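PDB 1DDZ: carbonic anhydrase, which probably catalyses the reversible, zinc-dependent hydration of carbon dioxide to hydrogencarbonate and a proton. Local coordinates for residues 45-50 with 472-477; 105-110 with 358-363; 146-151 with 363-368. All blocks are in the same frame, centred on the assembly; numbering follows the deposited sequence.

How the contacts relate
Contacts 2 and 3 lie side by side, their centres 11 Å apart, where the two homologous halves of the chain meet; contact 1 lies toward the outside, its centre 31 Å from contact 2 and 32 Å from contact 3. The two inner contacts share F363 and helix 361-373, and touch where D106 OD2 meets W151 CH2 at 3.5 Å. Both also reach the second subunit. None of the three contacts supplies a zinc ligand, but each lies near a zinc site: the side chain of W151 is about 10 Å from a zinc ion and that of S362 about 13 Å, while in contact 1 G473 is about 9 Å from the side chain of the zinc ligand H384.

Contact 1 of 3, residues 45-50 with 472-477; sequences AWRQEM and DGKLRD
R47 of helix 38-53 reaches across to the turn 472-475 and meets the carbonyl of D472. R47 NE donates to D472 O at 2.7 Å and 173°, with the oxygen lying in the guanidinium plane; R47 NH2 adds a weak bond to D472 O at 3.3 Å. The bend of the arginine at chi3 (64°) turns NE into the carbonyl while NH1 goes to E44 in a salt bridge. K474 NZ sits over one guanidinium face, 3.6 Å from R47 NH1, a like-charge approach that nearby E44 probably eases. The next acceptor, G473 O, takes a bond from N43 ND2 and lies at the edge of the indole, 3.5 Å from W46 CZ3. N43 also accepts from L475 N, so one amide serves two backbone groups of the turn. The D472 carboxylate serves its own segment: OD2 accepts from K474 N at 3.0 Å, the donor standing above the carboxylate plane, and OD1 forms a salt bridge with R476 NH2 at 3.3 Å. G473 fits here because its phi is positive and a side chain would press on W46. D472 OD2 and K474 N make an Asx turn within the connection between antiparallel strands 462-468 and 476-481; through R47, N43 and W46, helix 38-53 packs on this hairpin connection at one margin of the alpha/beta fold of a beta-class carbonic anhydrase.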
ATOM      1  N   ALA A  45      17.902   3.874 -34.106  1.00 28.27           N
ATOM      2  CA  ALA A  45      18.531   2.753 -34.803  1.00 25.52           C
ATOM      3  C   ALA A  45      17.532   1.582 -34.900  1.00 26.71           C
ATOM      4  O   ALA A  45      17.372   0.962 -35.952  1.00 29.40           O
ATOM      5  CB  ALA A  45      19.776   2.316 -34.060  1.00 23.05           C
ATOM      6  N   TRP A  46      16.833   1.326 -33.801  1.00 27.33           N
ATOM      7  CA  TRP A  46      15.843   0.262 -33.728  1.00 23.96           C
ATOM      8  C   TRP A  46      14.712   0.496 -34.724  1.00 27.15           C
ATOM      9  O   TRP A  46      14.362  -0.409 -35.483  1.00 29.36           O
ATOM     10  CB  TRP A  46      15.285   0.170 -32.306  1.00 18.59           C
ATOM     11  CG  TRP A  46      14.061  -0.674 -32.190  1.00 14.30           C
ATOM     12  CD1 TRP A  46      13.994  -2.024 -32.296  1.00 14.60           C
ATOM     13  CD2 TRP A  46      12.725  -0.221 -31.928  1.00 15.19           C
ATOM     14  NE1 TRP A  46      12.698  -2.450 -32.113  1.00 16.49           N
ATOM     15  CE2 TRP A  46      11.897  -1.362 -31.882  1.00 16.33           C
ATOM     16  CE3 TRP A  46      12.142   1.041 -31.724  1.00 15.25           C
ATOM     17  CZ2 TRP A  46      10.522  -1.285 -31.638  1.00 16.79           C
ATOM     18  CZ3 TRP A  46      10.778   1.114 -31.486  1.00 11.27           C
ATOM     19  CH2 TRP A  46       9.984  -0.038 -31.445  1.00 13.74           C
ATOM     20  N   ARG A  47      14.131   1.698 -34.711  1.00 28.96           N
ATOM     21  CA  ARG A  47      13.042   2.040 -35.626  1.00 28.70           C
ATOM     22  C   ARG A  47      13.473   1.811 -37.063  1.00 29.11           C
ATOM     23  O   ARG A  47      12.725   1.245 -37.856  1.00 28.98           O
ATOM     24  CB  ARG A  47      12.642   3.505 -35.487  1.00 28.16           C
ATOM     25  CG  ARG A  47      12.186   3.918 -34.123  1.00 29.77           C
ATOM     26  CD  ARG A  47      11.902   5.396 -34.118  1.00 29.91           C
ATOM     27  NE  ARG A  47      10.789   5.693 -35.009  1.00 36.40           N
ATOM     28  CZ  ARG A  47      10.879   6.344 -36.166  1.00 35.28           C
ATOM     29  NH1 ARG A  47      12.049   6.791 -36.602  1.00 34.45           N
ATOM     30  NH2 ARG A  47       9.788   6.533 -36.896  1.00 36.31           N
ATOM     31  N   GLN A  48      14.682   2.255 -37.389  1.00 30.13           N
ATOM     32  CA  GLN A  48      15.203   2.098 -38.733  1.00 30.38           C
ATOM     33  C   GLN A  48      15.317   0.642 -39.105  1.00 31.73           C
ATOM     34  O   GLN A  48      14.786   0.225 -40.118  1.00 33.44           O
ATOM     35  CB  GLN A  48      16.550   2.801 -38.887  1.00 30.40           C
ATOM     36  CG  GLN A  48      16.409   4.306 -39.041  1.00 33.15           C
ATOM     37  CD  GLN A  48      15.211   4.700 -39.902  1.00 34.70           C
ATOM     38  OE1 GLN A  48      14.315   5.419 -39.451  1.00 36.26           O
ATOM     39  NE2 GLN A  48      15.172   4.206 -41.123  1.00 36.28           N
ATOM     40  N   GLU A  49      15.972  -0.143 -38.260  1.00 33.72           N
ATOM     41  CA  GLU A  49      16.124  -1.562 -38.520  1.00 34.68           C
ATOM     42  C   GLU A  49      14.764  -2.242 -38.670  1.00 33.07           C
ATOM     43  O   GLU A  49      14.582  -3.084 -39.545  1.00 34.86           O
ATOM     44  CB  GLU A  49      16.948  -2.227 -37.417  1.00 39.80           C
ATOM     45  CG  GLU A  49      17.317  -3.687 -37.701  1.00 48.85           C
ATOM     46  CD  GLU A  49      17.877  -3.902 -39.113  1.00 55.60           C
ATOM     47  OE1 GLU A  49      17.158  -4.495 -39.954  1.00 55.29           O
ATOM     48  OE2 GLU A  49      19.027  -3.473 -39.384  1.00 60.65           O
ATOM     49  N   MET A  50      13.797  -1.851 -37.852  1.00 31.69           N
ATOM     50  CA  MET A  50      12.455  -2.429 -37.922  1.00 29.87           C
ATOM     51  C   MET A  50      11.769  -2.096 -39.234  1.00 31.19           C
ATOM     52  O   MET A  50      11.206  -2.963 -39.889  1.00 28.54           O
ATOM     53  CB  MET A  50      11.592  -1.943 -36.754  1.00 31.76           C
ATOM     54  CG  MET A  50      12.034  -2.458 -35.388  1.00 29.61           C
ATOM     55  SD  MET A  50      12.115  -4.268 -35.336  1.00 32.94           S
ATOM     56  CE  MET A  50      13.910  -4.537 -35.613  1.00 25.13           C
ATOM     57  N   ASP A 472       4.692   5.302 -34.439  1.00 22.92           N
ATOM     58  CA  ASP A 472       6.060   5.506 -34.937  1.00 21.37           C
ATOM     59  C   ASP A 472       7.160   4.977 -34.020  1.00 19.72           C
ATOM     60  O   ASP A 472       8.303   4.947 -34.415  1.00 22.31           O
ATOM     61  CB  ASP A 472       6.345   6.977 -35.281  1.00 22.73           C
ATOM     62  CG  ASP A 472       6.187   7.926 -34.079  1.00 32.16           C
ATOM     63  OD1 ASP A 472       5.933   9.127 -34.307  1.00 31.04           O
ATOM     64  OD2 ASP A 472       6.303   7.495 -32.909  1.00 35.03           O
ATOM     65  N   GLY A 473       6.826   4.621 -32.784  1.00 17.04           N
ATOM     66  CA  GLY A 473       7.820   4.092 -31.863  1.00 16.27           C
ATOM     67  C   GLY A 473       9.004   4.996 -31.593  1.00 15.13           C
ATOM     68  O   GLY A 473      10.053   4.547 -31.160  1.00 21.14           O
ATOM     69  N   LYS A 474       8.831   6.281 -31.822  1.00 16.82           N
ATOM     70  CA  LYS A 474       9.901   7.239 -31.621  1.00 16.41           C
ATOM     71  C   LYS A 474       9.782   7.819 -30.218  1.00 14.98           C
ATOM     72  O   LYS A 474       8.731   8.311 -29.838  1.00 15.31           O
ATOM     73  CB  LYS A 474       9.797   8.367 -32.666  1.00 17.66           C
ATOM     74  CG  LYS A 474      10.917   9.385 -32.596  1.00 20.23           C
ATOM     75  CD  LYS A 474      10.498  10.713 -33.215  1.00 27.00           C
ATOM     76  CE  LYS A 474      10.192  10.583 -34.698  1.00 29.97           C
ATOM     77  NZ  LYS A 474      11.406  10.199 -35.472  1.00 38.09           N
ATOM     78  N   LEU A 475      10.857   7.739 -29.444  1.00 15.97           N
ATOM     79  CA  LEU A 475      10.870   8.286 -28.091  1.00 16.22           C
ATOM     80  C   LEU A 475      11.043   9.816 -28.146  1.00 16.55           C
ATOM     81  O   LEU A 475      11.922  10.350 -28.816  1.00 14.81           O
ATOM     82  CB  LEU A 475      11.999   7.660 -27.257  1.00 16.85           C
ATOM     83  CG  LEU A 475      11.892   6.186 -26.828  1.00 10.94           C
ATOM     84  CD1 LEU A 475      13.166   5.808 -26.121  1.00  7.59           C
ATOM     85  CD2 LEU A 475      10.692   5.988 -25.929  1.00  7.00           C
ATOM     86  N   ARG A 476      10.205  10.508 -27.399  1.00 14.37           N
ATOM     87  CA  ARG A 476      10.214  11.960 -27.333  1.00 14.47           C
ATOM     88  C   ARG A 476      10.621  12.398 -25.920  1.00 16.15           C
ATOM     89  O   ARG A 476      10.127  11.872 -24.905  1.00 14.57           O
ATOM     90  CB  ARG A 476       8.836  12.483 -27.730  1.00  9.56           C
ATOM     91  CG  ARG A 476       8.499  12.066 -29.165  1.00 11.25           C
ATOM     92  CD  ARG A 476       7.126  12.474 -29.563  1.00  7.00           C
ATOM     93  NE  ARG A 476       6.804  11.985 -30.893  1.00 16.71           N
ATOM     94  CZ  ARG A 476       7.230  12.560 -32.017  1.00 19.66           C
ATOM     95  NH1 ARG A 476       8.002  13.636 -31.980  1.00 14.39           N
ATOM     96  NH2 ARG A 476       6.843  12.088 -33.187  1.00 22.19           N
ATOM     97  N   ASP A 477      11.553  13.339 -25.865  1.00 15.81           N
ATOM     98  CA  ASP A 477      12.104  13.812 -24.607  1.00 15.93           C
ATOM     99  C   ASP A 477      11.145  14.641 -23.790  1.00 16.40           C
ATOM    100  O   ASP A 477      10.528  15.553 -24.311  1.00 20.58           O
ATOM    101  CB  ASP A 477      13.371  14.612 -24.901  1.00 20.04           C
ATOM    102  CG  ASP A 477      14.236  14.846 -23.670  1.00 23.48           C
ATOM    103  OD1 ASP A 477      13.859  14.440 -22.551  1.00 20.64           O
ATOM    104  OD2 ASP A 477      15.326  15.434 -23.835  1.00 27.61           O
TER

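Contact 2 of 3, residues 105-110 with 358-363; sequences SDISFL and HSDMSF
This is a buried, water-bridged contact between the N-terminal ends of two equivalent helices, 107-119 and 361-373, from the two homologous halves of the chain, with D106 and S108 facing D360 and S362. Direct contact is slight and centres on the serines, S108 CB lying 3.8 Å from S362 CB; both carry OG anti to the backbone N, which points the hydroxyls to the same rim of the junction. The polar groups are joined through three waters. Water 2 sits between the aspartates, donating to D106 OD1 and to D360 OD1 and accepting from S362 N at 2.9 Å. It parts carboxylates whose OD1 atoms, D106 OD1 and D360 OD1, are 4.7 Å apart, and the N-terminal ends of the helices would probably temper that like-charge approach further. Water 1 donates to D106 OD2 at 2.7 Å and also bonds S362 OG. Water 3 repeats this from the other half, donating to D360 OD2 at 2.7 Å while bonding S108 OG. Both aspartates are N-caps: D360 OD2 accepts from F363 N at 3.0 Å, the donor standing above the carboxylate plane, whereas the capping bond from S108 N to D106 OD1 is weak. Putting an alanine in place of D360 would probably leave F363 N without its cap and deprive waters 2 and 3 of an acceptor each. Across the junction the serines lie against strands of both halves, S108 on H95 and N351, S362 on N97 and H349. W151 of helix 147-161 covers D106 and S362, and the second subunit meets the preceding turns through S105 and H358.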
ATOM      1  N   SER A 105      -3.334  -6.394  -0.149  1.00 13.58           N
ATOM      2  CA  SER A 105      -3.669  -4.987  -0.073  1.00  8.11           C
ATOM      3  C   SER A 105      -2.790  -4.042  -0.874  1.00  7.17           C
ATOM      4  O   SER A 105      -2.860  -2.845  -0.682  1.00 13.45           O
ATOM      5  CB  SER A 105      -3.765  -4.561   1.400  1.00  7.68           C
ATOM      6  OG  SER A 105      -2.683  -5.094   2.140  1.00 11.66           O
ATOM      7  N   ASP A 106      -2.050  -4.571  -1.842  1.00  9.70           N
ATOM      8  CA  ASP A 106      -1.191  -3.740  -2.696  1.00 12.35           C
ATOM      9  C   ASP A 106      -2.076  -3.133  -3.774  1.00 11.90           C
ATOM     10  O   ASP A 106      -2.545  -3.842  -4.664  1.00 12.80           O
ATOM     11  CB  ASP A 106      -0.067  -4.582  -3.338  1.00  8.33           C
ATOM     12  CG  ASP A 106       0.844  -3.769  -4.251  1.00  7.00           C
ATOM     13  OD1 ASP A 106       0.974  -2.566  -4.061  1.00 11.40           O
ATOM     14  OD2 ASP A 106       1.440  -4.326  -5.178  1.00  9.10           O
ATOM     15  N   ILE A 107      -2.288  -1.824  -3.709  1.00 11.34           N
ATOM     16  CA  ILE A 107      -3.126  -1.123  -4.671  1.00 11.77           C
ATOM     17  C   ILE A 107      -2.494  -1.058  -6.053  1.00 11.31           C
ATOM     18  O   ILE A 107      -3.213  -0.949  -7.027  1.00 14.88           O
ATOM     19  CB  ILE A 107      -3.497   0.306  -4.197  1.00 11.72           C
ATOM     20  CG1 ILE A 107      -4.568   0.915  -5.103  1.00  7.00           C
ATOM     21  CG2 ILE A 107      -2.253   1.173  -4.163  1.00  7.00           C
ATOM     22  CD1 ILE A 107      -5.942   0.703  -4.640  1.00  7.00           C
ATOM     23  N   SER A 108      -1.169  -1.112  -6.165  1.00 11.19           N
ATOM     24  CA  SER A 108      -0.563  -1.076  -7.496  1.00  9.30           C
ATOM     25  C   SER A 108      -0.935  -2.363  -8.228  1.00 12.38           C
ATOM     26  O   SER A 108      -1.182  -2.362  -9.441  1.00 14.06           O
ATOM     27  CB  SER A 108       0.956  -0.921  -7.427  1.00  7.20           C
ATOM     28  OG  SER A 108       1.541  -1.156  -8.703  1.00  8.43           O
ATOM     29  N   PHE A 109      -0.987  -3.460  -7.478  1.00  9.71           N
ATOM     30  CA  PHE A 109      -1.350  -4.759  -8.023  1.00  8.98           C
ATOM     31  C   PHE A 109      -2.865  -4.807  -8.266  1.00  8.14           C
ATOM     32  O   PHE A 109      -3.310  -5.156  -9.362  1.00  9.62           O
ATOM     33  CB  PHE A 109      -0.855  -5.874  -7.064  1.00 12.30           C
ATOM     34  CG  PHE A 109      -1.681  -7.128  -7.091  1.00 11.51           C
ATOM     35  CD1 PHE A 109      -1.811  -7.877  -8.266  1.00 10.05           C
ATOM     36  CD2 PHE A 109      -2.384  -7.522  -5.962  1.00  8.96           C
ATOM     37  CE1 PHE A 109      -2.643  -8.995  -8.310  1.00  7.98           C
ATOM     38  CE2 PHE A 109      -3.216  -8.636  -5.995  1.00  7.00           C
ATOM     39  CZ  PHE A 109      -3.350  -9.370  -7.168  1.00 11.00           C
ATOM     40  N   LEU A 110      -3.647  -4.428  -7.259  1.00  7.00           N
ATOM     41  CA  LEU A 110      -5.093  -4.430  -7.342  1.00  7.03           C
ATOM     42  C   LEU A 110      -5.670  -3.544  -8.479  1.00 11.94           C
ATOM     43  O   LEU A 110      -6.640  -3.932  -9.141  1.00 13.60           O
ATOM     44  CB  LEU A 110      -5.679  -4.013  -5.997  1.00  8.48           C
ATOM     45  CG  LEU A 110      -5.447  -4.920  -4.787  1.00  9.35           C
ATOM     46  CD1 LEU A 110      -5.968  -4.264  -3.517  1.00  7.00           C
ATOM     47  CD2 LEU A 110      -6.138  -6.226  -5.032  1.00  7.00           C
ATOM     48  N   HIS A 358       4.324   9.025  -4.537  1.00 10.93           N
ATOM     49  CA  HIS A 358       5.287   9.271  -3.452  1.00 11.69           C
ATOM     50  C   HIS A 358       5.416   8.134  -2.458  1.00 10.78           C
ATOM     51  O   HIS A 358       6.523   7.726  -2.114  1.00  8.37           O
ATOM     52  CB  HIS A 358       4.915  10.521  -2.639  1.00 12.48           C
ATOM     53  CG  HIS A 358       5.003  11.799  -3.404  1.00  8.84           C
ATOM     54  ND1 HIS A 358       6.158  12.203  -4.024  1.00 10.66           N
ATOM     55  CD2 HIS A 358       4.097  12.781  -3.613  1.00  7.00           C
ATOM     56  CE1 HIS A 358       5.970  13.385  -4.581  1.00 11.80           C
ATOM     57  NE2 HIS A 358       4.726  13.756  -4.345  1.00 11.11           N
ATOM     58  N   SER A 359       4.269   7.654  -1.984  1.00  9.55           N
ATOM     59  CA  SER A 359       4.217   6.602  -0.994  1.00 11.85           C
ATOM     60  C   SER A 359       3.888   5.199  -1.496  1.00 10.56           C
ATOM     61  O   SER A 359       3.556   4.348  -0.707  1.00 11.32           O
ATOM     62  CB  SER A 359       3.215   7.002   0.054  1.00  9.77           C
ATOM     63  OG  SER A 359       2.095   7.567  -0.583  1.00 11.85           O
ATOM     64  N   ASP A 360       4.055   4.944  -2.789  1.00 15.67           N
ATOM     65  CA  ASP A 360       3.751   3.632  -3.353  1.00 14.30           C
ATOM     66  C   ASP A 360       4.868   2.612  -3.110  1.00 12.56           C
ATOM     67  O   ASP A 360       5.905   2.708  -3.742  1.00 16.54           O
ATOM     68  CB  ASP A 360       3.507   3.771  -4.844  1.00 11.15           C
ATOM     69  CG  ASP A 360       3.039   2.481  -5.465  1.00 13.47           C
ATOM     70  OD1 ASP A 360       2.050   1.927  -4.973  1.00 19.18           O
ATOM     71  OD2 ASP A 360       3.637   2.029  -6.450  1.00 17.99           O
ATOM     72  N   MET A 361       4.644   1.615  -2.249  1.00 11.72           N
ATOM     73  CA  MET A 361       5.654   0.605  -1.915  1.00  8.74           C
ATOM     74  C   MET A 361       6.096  -0.247  -3.087  1.00  7.00           C
ATOM     75  O   MET A 361       7.281  -0.590  -3.176  1.00 10.34           O
ATOM     76  CB  MET A 361       5.201  -0.290  -0.752  1.00  7.45           C
ATOM     77  CG  MET A 361       5.214   0.402   0.603  1.00  8.10           C
ATOM     78  SD  MET A 361       6.890   0.802   1.158  1.00 16.03           S
ATOM     79  CE  MET A 361       7.511  -0.863   1.556  1.00  7.00           C
ATOM     80  N   SER A 362       5.185  -0.600  -3.985  1.00  7.00           N
ATOM     81  CA  SER A 362       5.594  -1.382  -5.155  1.00  7.00           C
ATOM     82  C   SER A 362       6.627  -0.585  -5.967  1.00  7.00           C
ATOM     83  O   SER A 362       7.637  -1.117  -6.414  1.00  7.00           O
ATOM     84  CB  SER A 362       4.388  -1.749  -6.029  1.00  7.17           C
ATOM     85  OG  SER A 362       4.817  -2.436  -7.192  1.00 10.35           O
ATOM     86  N   PHE A 363       6.350   0.698  -6.177  1.00  7.90           N
ATOM     87  CA  PHE A 363       7.253   1.602  -6.893  1.00  7.40           C
ATOM     88  C   PHE A 363       8.561   1.821  -6.095  1.00  7.99           C
ATOM     89  O   PHE A 363       9.669   1.643  -6.631  1.00  7.00           O
ATOM     90  CB  PHE A 363       6.505   2.940  -7.192  1.00  7.00           C
ATOM     91  CG  PHE A 363       7.399   4.145  -7.339  1.00  7.00           C
ATOM     92  CD1 PHE A 363       7.258   5.221  -6.469  1.00  7.00           C
ATOM     93  CD2 PHE A 363       8.374   4.205  -8.323  1.00  7.00           C
ATOM     94  CE1 PHE A 363       8.079   6.348  -6.570  1.00  7.00           C
ATOM     95  CE2 PHE A 363       9.209   5.325  -8.434  1.00  8.55           C
ATOM     96  CZ  PHE A 363       9.053   6.399  -7.552  1.00  8.81           C
TER
HETATM   97  O   HOH W   1       2.778  -4.467  -7.475  1.00 13.41           O
HETATM   98  O   HOH W   2       2.324  -0.447  -4.141  1.00 30.72           O
HETATM   99  O   HOH W   3       3.715   0.760  -8.820  1.00 12.21           O

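Contact 3 of 3, residues 146-151 with 363-368; sequences GLIDNW and FLSVLQ
I148 N donates to Q368 OE1 at 2.7 Å and 144°, approaching in the plane of the side-chain carbonyl. The glutamine gets there by a nearly straight chain, CG anti to its own nitrogen (chi1 -177°) and extended beyond. Its other end is held as well, Q368 NE2 donating to L145 O and to Q372 OE1, so the rotation of the amide is fixed from both sides. Aliphatic carbons crowd the acceptor: L147 CB is 3.3 Å and I148 CB 3.1 Å from Q368 OE1. Q368 thus gives an acceptor to the weakly bonded start of helix 147-161, next to G146, whose backbone angles call for glycine. The segments 147-151 and 363-368 cross at -125° with axes 8.9 Å apart, a packing of helices from the two homologous halves, which probably mirrors the way two subunits pair in single-domain beta-class carbonic anhydrases. At the crossing the small side chain of S365 enters among L147, I148 and W151. S365 CB lies over one face of the indole, offset toward its rim, and S365 OG touches W151 CB at 3.4 Å while bonding M361 O within its own helix. L147 CD1 lies 3.5 Å from S365 OG and 4.0 Å from L364 CB, and I148 CD1 rests 3.5 Å from S365 O. The indole is steadied by W151 NE1 bonding I98 O. Further along the first helix N150 ND2 bonds L147 O, and also S195 of the second subunit, whose L401 packs on L147.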
ATOM      1  N   GLY A 146      16.635  -2.397   4.552  1.00 10.71           N
ATOM      2  CA  GLY A 146      15.843  -1.183   4.617  1.00 10.23           C
ATOM      3  C   GLY A 146      14.432  -1.294   4.054  1.00 15.60           C
ATOM      4  O   GLY A 146      13.765  -2.332   4.192  1.00 15.58           O
ATOM      5  N   LEU A 147      13.983  -0.227   3.391  1.00 10.69           N
ATOM      6  CA  LEU A 147      12.646  -0.147   2.778  1.00 11.00           C
ATOM      7  C   LEU A 147      12.184  -1.458   2.132  1.00  9.30           C
ATOM      8  O   LEU A 147      11.122  -1.984   2.465  1.00  8.48           O
ATOM      9  CB  LEU A 147      12.633   0.965   1.720  1.00 10.13           C
ATOM     10  CG  LEU A 147      11.457   1.427   0.816  1.00 17.39           C
ATOM     11  CD1 LEU A 147      10.843   0.333  -0.034  1.00  8.38           C
ATOM     12  CD2 LEU A 147      10.406   2.087   1.629  1.00 20.63           C
ATOM     13  N   ILE A 148      12.959  -1.948   1.173  1.00  9.35           N
ATOM     14  CA  ILE A 148      12.604  -3.158   0.461  1.00 10.67           C
ATOM     15  C   ILE A 148      12.447  -4.432   1.308  1.00 14.56           C
ATOM     16  O   ILE A 148      11.755  -5.363   0.885  1.00 14.18           O
ATOM     17  CB  ILE A 148      13.568  -3.417  -0.698  1.00 11.87           C
ATOM     18  CG1 ILE A 148      12.977  -4.487  -1.620  1.00  7.00           C
ATOM     19  CG2 ILE A 148      14.939  -3.812  -0.165  1.00 11.25           C
ATOM     20  CD1 ILE A 148      13.713  -4.631  -2.889  1.00 10.52           C
ATOM     21  N   ASP A 149      13.054  -4.481   2.494  1.00 10.81           N
ATOM     22  CA  ASP A 149      12.920  -5.679   3.324  1.00  8.89           C
ATOM     23  C   ASP A 149      11.474  -5.864   3.778  1.00  9.94           C
ATOM     24  O   ASP A 149      11.021  -6.989   4.007  1.00 10.76           O
ATOM     25  CB  ASP A 149      13.848  -5.600   4.533  1.00 10.37           C
ATOM     26  CG  ASP A 149      15.034  -6.504   4.405  1.00 11.53           C
ATOM     27  OD1 ASP A 149      15.049  -7.361   3.493  1.00 15.04           O
ATOM     28  OD2 ASP A 149      15.961  -6.373   5.222  1.00 15.05           O
ATOM     29  N   ASN A 150      10.726  -4.757   3.848  1.00  9.41           N
ATOM     30  CA  ASN A 150       9.315  -4.798   4.250  1.00  7.00           C
ATOM     31  C   ASN A 150       8.484  -5.433   3.129  1.00  7.23           C
ATOM     32  O   ASN A 150       7.507  -6.134   3.366  1.00  7.78           O
ATOM     33  CB  ASN A 150       8.827  -3.394   4.582  1.00  8.68           C
ATOM     34  CG  ASN A 150       9.614  -2.755   5.722  1.00 11.34           C
ATOM     35  OD1 ASN A 150       9.533  -3.180   6.871  1.00 14.75           O
ATOM     36  ND2 ASN A 150      10.382  -1.725   5.402  1.00  7.00           N
ATOM     37  N   TRP A 151       8.914  -5.227   1.890  1.00 11.14           N
ATOM     38  CA  TRP A 151       8.246  -5.821   0.741  1.00 11.53           C
ATOM     39  C   TRP A 151       8.574  -7.320   0.804  1.00 11.03           C
ATOM     40  O   TRP A 151       7.693  -8.171   0.718  1.00 12.54           O
ATOM     41  CB  TRP A 151       8.812  -5.222  -0.560  1.00 10.24           C
ATOM     42  CG  TRP A 151       8.145  -5.725  -1.812  1.00 11.50           C
ATOM     43  CD1 TRP A 151       8.606  -6.692  -2.657  1.00  9.29           C
ATOM     44  CD2 TRP A 151       6.897  -5.271  -2.361  1.00  7.49           C
ATOM     45  NE1 TRP A 151       7.723  -6.870  -3.697  1.00  9.12           N
ATOM     46  CE2 TRP A 151       6.668  -6.010  -3.542  1.00  8.94           C
ATOM     47  CE3 TRP A 151       5.954  -4.307  -1.968  1.00  7.73           C
ATOM     48  CZ2 TRP A 151       5.535  -5.814  -4.339  1.00  8.89           C
ATOM     49  CZ3 TRP A 151       4.827  -4.115  -2.760  1.00 11.74           C
ATOM     50  CH2 TRP A 151       4.630  -4.867  -3.933  1.00  9.13           C
ATOM     51  N   PHE A 363       6.350   0.698  -6.177  1.00  7.90           N
ATOM     52  CA  PHE A 363       7.253   1.602  -6.893  1.00  7.40           C
ATOM     53  C   PHE A 363       8.561   1.821  -6.095  1.00  7.99           C
ATOM     54  O   PHE A 363       9.669   1.643  -6.631  1.00  7.00           O
ATOM     55  CB  PHE A 363       6.505   2.940  -7.192  1.00  7.00           C
ATOM     56  CG  PHE A 363       7.399   4.145  -7.339  1.00  7.00           C
ATOM     57  CD1 PHE A 363       7.258   5.221  -6.469  1.00  7.00           C
ATOM     58  CD2 PHE A 363       8.374   4.205  -8.323  1.00  7.00           C
ATOM     59  CE1 PHE A 363       8.079   6.348  -6.570  1.00  7.00           C
ATOM     60  CE2 PHE A 363       9.209   5.325  -8.434  1.00  8.55           C
ATOM     61  CZ  PHE A 363       9.053   6.399  -7.552  1.00  8.81           C
ATOM     62  N   LEU A 364       8.441   2.176  -4.814  1.00  9.31           N
ATOM     63  CA  LEU A 364       9.616   2.418  -3.969  1.00  7.00           C
ATOM     64  C   LEU A 364      10.568   1.228  -3.836  1.00  9.77           C
ATOM     65  O   LEU A 364      11.795   1.392  -3.869  1.00 13.89           O
ATOM     66  CB  LEU A 364       9.175   2.898  -2.597  1.00  7.00           C
ATOM     67  CG  LEU A 364       8.454   4.238  -2.584  1.00  8.30           C
ATOM     68  CD1 LEU A 364       7.849   4.508  -1.216  1.00  7.00           C
ATOM     69  CD2 LEU A 364       9.429   5.339  -2.992  1.00  7.00           C
ATOM     70  N   SER A 365      10.011   0.025  -3.733  1.00  9.58           N
ATOM     71  CA  SER A 365      10.814  -1.193  -3.609  1.00  8.96           C
ATOM     72  C   SER A 365      11.634  -1.454  -4.862  1.00  8.67           C
ATOM     73  O   SER A 365      12.808  -1.804  -4.771  1.00  7.63           O
ATOM     74  CB  SER A 365       9.919  -2.389  -3.252  1.00  7.00           C
ATOM     75  OG  SER A 365       9.288  -2.170  -1.983  1.00  9.70           O
ATOM     76  N   VAL A 366      11.029  -1.277  -6.037  1.00  9.88           N
ATOM     77  CA  VAL A 366      11.754  -1.473  -7.301  1.00  8.57           C
ATOM     78  C   VAL A 366      12.840  -0.401  -7.427  1.00 10.52           C
ATOM     79  O   VAL A 366      13.979  -0.713  -7.779  1.00 12.08           O
ATOM     80  CB  VAL A 366      10.823  -1.380  -8.546  1.00  7.00           C
ATOM     81  CG1 VAL A 366      11.623  -1.511  -9.805  1.00 15.34           C
ATOM     82  CG2 VAL A 366       9.764  -2.475  -8.529  1.00  9.11           C
ATOM     83  N   LEU A 367      12.482   0.851  -7.112  1.00 11.11           N
ATOM     84  CA  LEU A 367      13.402   1.997  -7.175  1.00 10.34           C
ATOM     85  C   LEU A 367      14.620   1.756  -6.295  1.00  7.00           C
ATOM     86  O   LEU A 367      15.753   1.797  -6.767  1.00 11.79           O
ATOM     87  CB  LEU A 367      12.702   3.272  -6.681  1.00 11.43           C
ATOM     88  CG  LEU A 367      12.816   4.624  -7.399  1.00 12.95           C
ATOM     89  CD1 LEU A 367      12.687   5.716  -6.383  1.00  8.83           C
ATOM     90  CD2 LEU A 367      14.106   4.780  -8.172  1.00 11.54           C
ATOM     91  N   GLN A 368      14.383   1.482  -5.019  1.00  7.48           N
ATOM     92  CA  GLN A 368      15.475   1.239  -4.082  1.00 11.40           C
ATOM     93  C   GLN A 368      16.371   0.100  -4.538  1.00 10.07           C
ATOM     94  O   GLN A 368      17.598   0.238  -4.573  1.00 10.17           O
ATOM     95  CB  GLN A 368      14.953   0.936  -2.678  1.00 10.00           C
ATOM     96  CG  GLN A 368      16.104   0.772  -1.706  1.00 11.03           C
ATOM     97  CD  GLN A 368      15.720   0.060  -0.441  1.00 10.73           C
ATOM     98  OE1 GLN A 368      14.671  -0.579  -0.369  1.00 10.01           O
ATOM     99  NE2 GLN A 368      16.574   0.154   0.568  1.00  8.89           N
TER